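Local coordinates for monomethylamine corrinoid protein 1 (Methanosarcina barkeri, PDB 3EZX), which carries methyl groups on a bound corrinoid between the methyltransferases MtmB and MtbA in methanogenesis from methylamine, at residues E4-Q16 and D37-V50. Residues are numbered along the deposited sequence; the frame is centred on the assembly and turned at random.
Sequences EIFDKLRDAIVNQ and DIITKGLSVGMKIV
F6 and K41 meet with the lysine methylene CB over one face of the phenyl ring, a CH-pi contact with CB 3.6 Å from the ring centroid. K41 CD lies 3.7 Å from F6 CZ, and K41 NZ forms a salt bridge with D37 OD2 of its own segment. F6 is a knob in the hole formed by D37, I38, K41 and G42. With CG anti to the carbonyl carbon (chi1 -77°), its ring reaches back toward D37. Replacing F6 by an alanine is likely to leave that hole poorly filled and the K41 methylenes without their aromatic partner.

I13 is a second knob, among L43, G46, M47 and V50. Its CG1 packs 4.0 Å from L43 CD2, while CG2 lies against the backbone at G46 and M47 and touches M47 SD. M47 in turn touches the bound cobamide. V50 CG2 packs on CG2 of both I13 and V14. L9 lays CD1 against I38 CG2.

R10 is a third knob, among G42, V45, G46 and I49, with its CD 3.8 Å from V45 CG1. Its guanidinium leads away to a salt bridge with D11; D7 pairs with it by charge only.

Segments 4-14 and 37-50 cross at -37°, their axes 6.9 Å apart at closest approach. G42 and G46 put no side chain between the backbones, consistent with 4.1 Å between R10 CA and G46 CA.

No hydrogen bond joins the two segments directly. The contact is thus mainly apolar packing within the N-terminal helical bundle, behind the helix face that meets the cofactor.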
loop_
_atom_site.group_PDB
_atom_site.type_symbol
_atom_site.label_atom_id
_atom_site.label_comp_id
_atom_site.label_asym_id
_atom_site.label_seq_id
_atom_site.Cartn_x
_atom_site.Cartn_y
_atom_site.Cartn_z
ATOM N N GLU A 4 1.901 4.138 -25.511
ATOM C CA GLU A 4 0.889 3.203 -25.977
ATOM C C GLU A 4 0.605 2.087 -24.978
ATOM O O GLU A 4 -0.555 1.824 -24.644
ATOM C CB GLU A 4 1.266 2.582 -27.322
ATOM C CG GLU A 4 0.266 1.514 -27.772
ATOM C CD GLU A 4 0.580 0.903 -29.129
ATOM O OE1 GLU A 4 1.723 0.445 -29.334
ATOM O OE2 GLU A 4 -0.331 0.867 -29.986
ATOM N N ILE A 5 1.648 1.423 -24.493
ATOM C CA ILE A 5 1.430 0.340 -23.543
ATOM C C ILE A 5 0.914 0.844 -22.196
ATOM O O ILE A 5 0.321 0.096 -21.439
ATOM C CB ILE A 5 2.713 -0.520 -23.374
ATOM C CG1 ILE A 5 2.372 -1.804 -22.601
ATOM C CG2 ILE A 5 3.780 0.280 -22.688
ATOM C CD1 ILE A 5 1.208 -2.593 -23.212
ATOM N N PHE A 6 1.142 2.118 -21.900
ATOM C CA PHE A 6 0.624 2.690 -20.665
ATOM C C PHE A 6 -0.908 2.779 -20.778
ATOM O O PHE A 6 -1.645 2.366 -19.876
ATOM C CB PHE A 6 1.198 4.086 -20.419
ATOM C CG PHE A 6 2.611 4.081 -19.914
ATOM C CD1 PHE A 6 3.009 3.165 -18.949
ATOM C CD2 PHE A 6 3.533 5.014 -20.368
ATOM C CE1 PHE A 6 4.300 3.174 -18.441
ATOM C CE2 PHE A 6 4.827 5.036 -19.868
ATOM C CZ PHE A 6 5.213 4.110 -18.897
ATOM N N ASP A 7 -1.380 3.319 -21.897
ATOM C CA ASP A 7 -2.806 3.457 -22.147
ATOM C C ASP A 7 -3.486 2.081 -22.122
ATOM O O ASP A 7 -4.584 1.933 -21.580
ATOM C CB ASP A 7 -3.051 4.136 -23.505
ATOM C CG ASP A 7 -2.392 5.512 -23.617
ATOM O OD1 ASP A 7 -2.510 6.329 -22.682
ATOM O OD2 ASP A 7 -1.764 5.784 -24.663
ATOM N N LYS A 8 -2.832 1.076 -22.704
ATOM C CA LYS A 8 -3.380 -0.275 -22.726
ATOM C C LYS A 8 -3.523 -0.831 -21.309
ATOM O O LYS A 8 -4.503 -1.511 -20.981
ATOM C CB LYS A 8 -2.486 -1.202 -23.553
ATOM C CG LYS A 8 -2.534 -0.965 -25.050
ATOM C CD LYS A 8 -1.799 -2.065 -25.798
ATOM C CE LYS A 8 -1.960 -1.902 -27.303
ATOM N NZ LYS A 8 -1.344 -3.031 -28.064
ATOM N N LEU A 9 -2.528 -0.545 -20.478
ATOM C CA LEU A 9 -2.539 -0.981 -19.091
ATOM C C LEU A 9 -3.645 -0.214 -18.374
ATOM O O LEU A 9 -4.444 -0.788 -17.635
ATOM C CB LEU A 9 -1.182 -0.696 -18.441
ATOM C CG LEU A 9 -0.031 -1.551 -18.979
ATOM C CD1 LEU A 9 1.309 -0.980 -18.548
ATOM C CD2 LEU A 9 -0.203 -2.983 -18.493
ATOM N N ARG A 10 -3.685 1.092 -18.604
ATOM C CA ARG A 10 -4.701 1.941 -18.001
ATOM C C ARG A 10 -6.098 1.437 -18.367
ATOM O O ARG A 10 -6.961 1.288 -17.498
ATOM C CB ARG A 10 -4.533 3.381 -18.496
ATOM C CG ARG A 10 -5.703 4.301 -18.188
ATOM C CD ARG A 10 -5.679 5.514 -19.098
ATOM N NE ARG A 10 -5.951 5.161 -20.491
ATOM C CZ ARG A 10 -5.848 6.008 -21.513
ATOM N NH1 ARG A 10 -5.477 7.264 -21.303
ATOM N NH2 ARG A 10 -6.117 5.604 -22.745
ATOM N N ASP A 11 -6.311 1.173 -19.656
ATOM C CA ASP A 11 -7.608 0.709 -20.143
ATOM C C ASP A 11 -7.995 -0.688 -19.675
ATOM O O ASP A 11 -9.178 -0.978 -19.492
ATOM C CB ASP A 11 -7.663 0.760 -21.675
ATOM C CG ASP A 11 -7.498 2.170 -22.224
ATOM O OD1 ASP A 11 -7.953 3.124 -21.557
ATOM O OD2 ASP A 11 -6.926 2.323 -23.327
ATOM N N ALA A 12 -7.008 -1.557 -19.486
ATOM C CA ALA A 12 -7.291 -2.917 -19.039
ATOM C C ALA A 12 -7.988 -2.880 -17.684
ATOM O O ALA A 12 -8.851 -3.715 -17.395
ATOM C CB ALA A 12 -6.005 -3.716 -18.948
ATOM N N ILE A 13 -7.607 -1.910 -16.857
ATOM C CA ILE A 13 -8.204 -1.745 -15.539
ATOM C C ILE A 13 -9.589 -1.108 -15.691
ATOM O O ILE A 13 -10.577 -1.595 -15.135
ATOM C CB ILE A 13 -7.328 -0.844 -14.640
ATOM C CG1 ILE A 13 -5.954 -1.483 -14.442
ATOM C CG2 ILE A 13 -7.993 -0.641 -13.289
ATOM C CD1 ILE A 13 -5.997 -2.821 -13.735
ATOM N N VAL A 14 -9.655 -0.027 -16.463
ATOM C CA VAL A 14 -10.912 0.672 -16.691
ATOM C C VAL A 14 -11.977 -0.251 -17.277
ATOM O O VAL A 14 -13.150 -0.147 -16.926
ATOM C CB VAL A 14 -10.727 1.877 -17.651
ATOM C CG1 VAL A 14 -12.048 2.608 -17.817
ATOM C CG2 VAL A 14 -9.660 2.830 -17.112
ATOM N N ASN A 15 -11.573 -1.160 -18.157
ATOM C CA ASN A 15 -12.530 -2.073 -18.783
ATOM C C ASN A 15 -12.605 -3.474 -18.173
ATOM O O ASN A 15 -12.965 -4.434 -18.855
ATOM C CB ASN A 15 -12.237 -2.185 -20.280
ATOM C CG ASN A 15 -12.242 -0.841 -20.968
ATOM O OD1 ASN A 15 -13.118 -0.009 -20.719
ATOM N ND2 ASN A 15 -11.269 -0.618 -21.844
ATOM N N GLN A 16 -12.270 -3.584 -16.894
ATOM C CA GLN A 16 -12.310 -4.858 -16.177
ATOM C C GLN A 16 -11.772 -6.050 -16.960
ATOM O O GLN A 16 -12.400 -7.105 -16.994
ATOM C CB GLN A 16 -13.743 -5.170 -15.726
ATOM C CG GLN A 16 -14.337 -4.159 -14.755
ATOM C CD GLN A 16 -14.613 -2.820 -15.401
ATOM O OE1 GLN A 16 -15.328 -2.739 -16.400
ATOM N NE2 GLN A 16 -14.053 -1.759 -14.830
ATOM N N ASP A 37 6.897 1.882 -13.233
ATOM C CA ASP A 37 6.324 2.813 -14.204
ATOM C C ASP A 37 5.041 2.218 -14.760
ATOM O O ASP A 37 4.095 2.935 -15.075
ATOM C CB ASP A 37 7.315 3.089 -15.335
ATOM C CG ASP A 37 8.422 4.030 -14.912
ATOM O OD1 ASP A 37 9.101 3.727 -13.908
ATOM O OD2 ASP A 37 8.612 5.067 -15.581
ATOM N N ILE A 38 5.021 0.894 -14.874
ATOM C CA ILE A 38 3.849 0.170 -15.352
ATOM C C ILE A 38 2.700 0.452 -14.385
ATOM O O ILE A 38 1.551 0.613 -14.796
ATOM C CB ILE A 38 4.112 -1.351 -15.383
ATOM C CG1 ILE A 38 5.183 -1.671 -16.436
ATOM C CG2 ILE A 38 2.825 -2.097 -15.670
ATOM C CD1 ILE A 38 5.555 -3.142 -16.493
ATOM N N ILE A 39 3.025 0.505 -13.096
ATOM C CA ILE A 39 2.031 0.772 -12.067
ATOM C C ILE A 39 1.595 2.237 -12.041
ATOM O O ILE A 39 0.433 2.556 -12.295
ATOM C CB ILE A 39 2.563 0.406 -10.661
ATOM C CG1 ILE A 39 2.815 -1.093 -10.573
ATOM C CG2 ILE A 39 1.570 0.841 -9.584
ATOM C CD1 ILE A 39 3.399 -1.525 -9.250
ATOM N N THR A 40 2.535 3.130 -11.755
ATOM C CA THR A 40 2.228 4.552 -11.657
ATOM C C THR A 40 1.784 5.244 -12.944
ATOM O O THR A 40 0.985 6.174 -12.891
ATOM C CB THR A 40 3.421 5.337 -11.064
ATOM O OG1 THR A 40 4.476 5.420 -12.031
ATOM C CG2 THR A 40 3.942 4.634 -9.816
ATOM N N LYS A 41 2.287 4.808 -14.094
ATOM C CA LYS A 41 1.887 5.445 -15.348
ATOM C C LYS A 41 0.819 4.683 -16.130
ATOM O O LYS A 41 0.310 5.182 -17.139
ATOM C CB LYS A 41 3.110 5.685 -16.237
ATOM C CG LYS A 41 3.998 6.818 -15.744
ATOM C CD LYS A 41 5.241 6.978 -16.599
ATOM C CE LYS A 41 6.144 8.074 -16.045
ATOM N NZ LYS A 41 7.436 8.166 -16.784
ATOM N N GLY A 42 0.468 3.490 -15.653
ATOM C CA GLY A 42 -0.534 2.683 -16.329
ATOM C C GLY A 42 -1.674 2.149 -15.474
ATOM O O GLY A 42 -2.814 2.599 -15.598
ATOM N N LEU A 43 -1.372 1.174 -14.621
ATOM C CA LEU A 43 -2.374 0.566 -13.753
ATOM C C LEU A 43 -2.993 1.591 -12.811
ATOM O O LEU A 43 -4.214 1.711 -12.742
ATOM C CB LEU A 43 -1.751 -0.575 -12.941
ATOM C CG LEU A 43 -1.036 -1.671 -13.748
ATOM C CD1 LEU A 43 -0.355 -2.631 -12.791
ATOM C CD2 LEU A 43 -2.023 -2.410 -14.645
ATOM N N SER A 44 -2.156 2.328 -12.086
ATOM C CA SER A 44 -2.651 3.340 -11.158
ATOM C C SER A 44 -3.501 4.402 -11.859
ATOM O O SER A 44 -4.518 4.839 -11.322
ATOM C CB SER A 44 -1.483 4.008 -10.432
ATOM O OG SER A 44 -0.812 3.096 -9.591
ATOM N N VAL A 45 -3.080 4.818 -13.051
ATOM C CA VAL A 45 -3.825 5.816 -13.821
ATOM C C VAL A 45 -5.235 5.302 -14.066
ATOM O O VAL A 45 -6.216 6.034 -13.912
ATOM C CB VAL A 45 -3.179 6.100 -15.214
ATOM C CG1 VAL A 45 -4.043 7.083 -16.008
ATOM C CG2 VAL A 45 -1.782 6.664 -15.047
ATOM N N GLY A 46 -5.320 4.033 -14.457
ATOM C CA GLY A 46 -6.600 3.403 -14.719
ATOM C C GLY A 46 -7.415 3.242 -13.450
ATOM O O GLY A 46 -8.615 3.509 -13.455
ATOM N N MET A 47 -6.785 2.808 -12.360
ATOM C CA MET A 47 -7.518 2.634 -11.106
ATOM C C MET A 47 -8.153 3.949 -10.644
ATOM O O MET A 47 -9.227 3.953 -10.043
ATOM C CB MET A 47 -6.607 2.096 -10.002
ATOM C CG MET A 47 -7.365 1.508 -8.796
ATOM S SD MET A 47 -8.287 -0.016 -9.199
ATOM C CE MET A 47 -9.865 0.677 -9.615
ATOM N N LYS A 48 -7.480 5.062 -10.924
ATOM C CA LYS A 48 -7.990 6.375 -10.556
ATOM C C LYS A 48 -9.246 6.687 -11.363
ATOM O O LYS A 48 -10.250 7.125 -10.809
ATOM C CB LYS A 48 -6.936 7.450 -10.814
ATOM C CG LYS A 48 -7.395 8.853 -10.453
ATOM C CD LYS A 48 -6.326 9.890 -10.759
ATOM C CE LYS A 48 -6.791 11.289 -10.372
ATOM N NZ LYS A 48 -5.756 12.320 -10.677
ATOM N N ILE A 49 -9.189 6.459 -12.674
ATOM C CA ILE A 49 -10.342 6.708 -13.537
ATOM C C ILE A 49 -11.533 5.859 -13.100
ATOM O O ILE A 49 -12.665 6.342 -13.042
ATOM C CB ILE A 49 -10.019 6.392 -15.012
ATOM C CG1 ILE A 49 -9.000 7.402 -15.545
ATOM C CG2 ILE A 49 -11.297 6.391 -15.843
ATOM C CD1 ILE A 49 -8.532 7.130 -16.965
ATOM N N VAL A 50 -11.266 4.592 -12.790
ATOM C CA VAL A 50 -12.304 3.665 -12.348
ATOM C C VAL A 50 -12.864 4.131 -11.013
ATOM O O VAL A 50 -14.023 3.871 -10.686
ATOM C CB VAL A 50 -11.743 2.226 -12.195
ATOM C CG1 VAL A 50 -12.813 1.297 -11.633
ATOM C CG2 VAL A 50 -11.264 1.711 -13.547
HETATM O O HOH W 1 -2.245 6.131 -19.332
#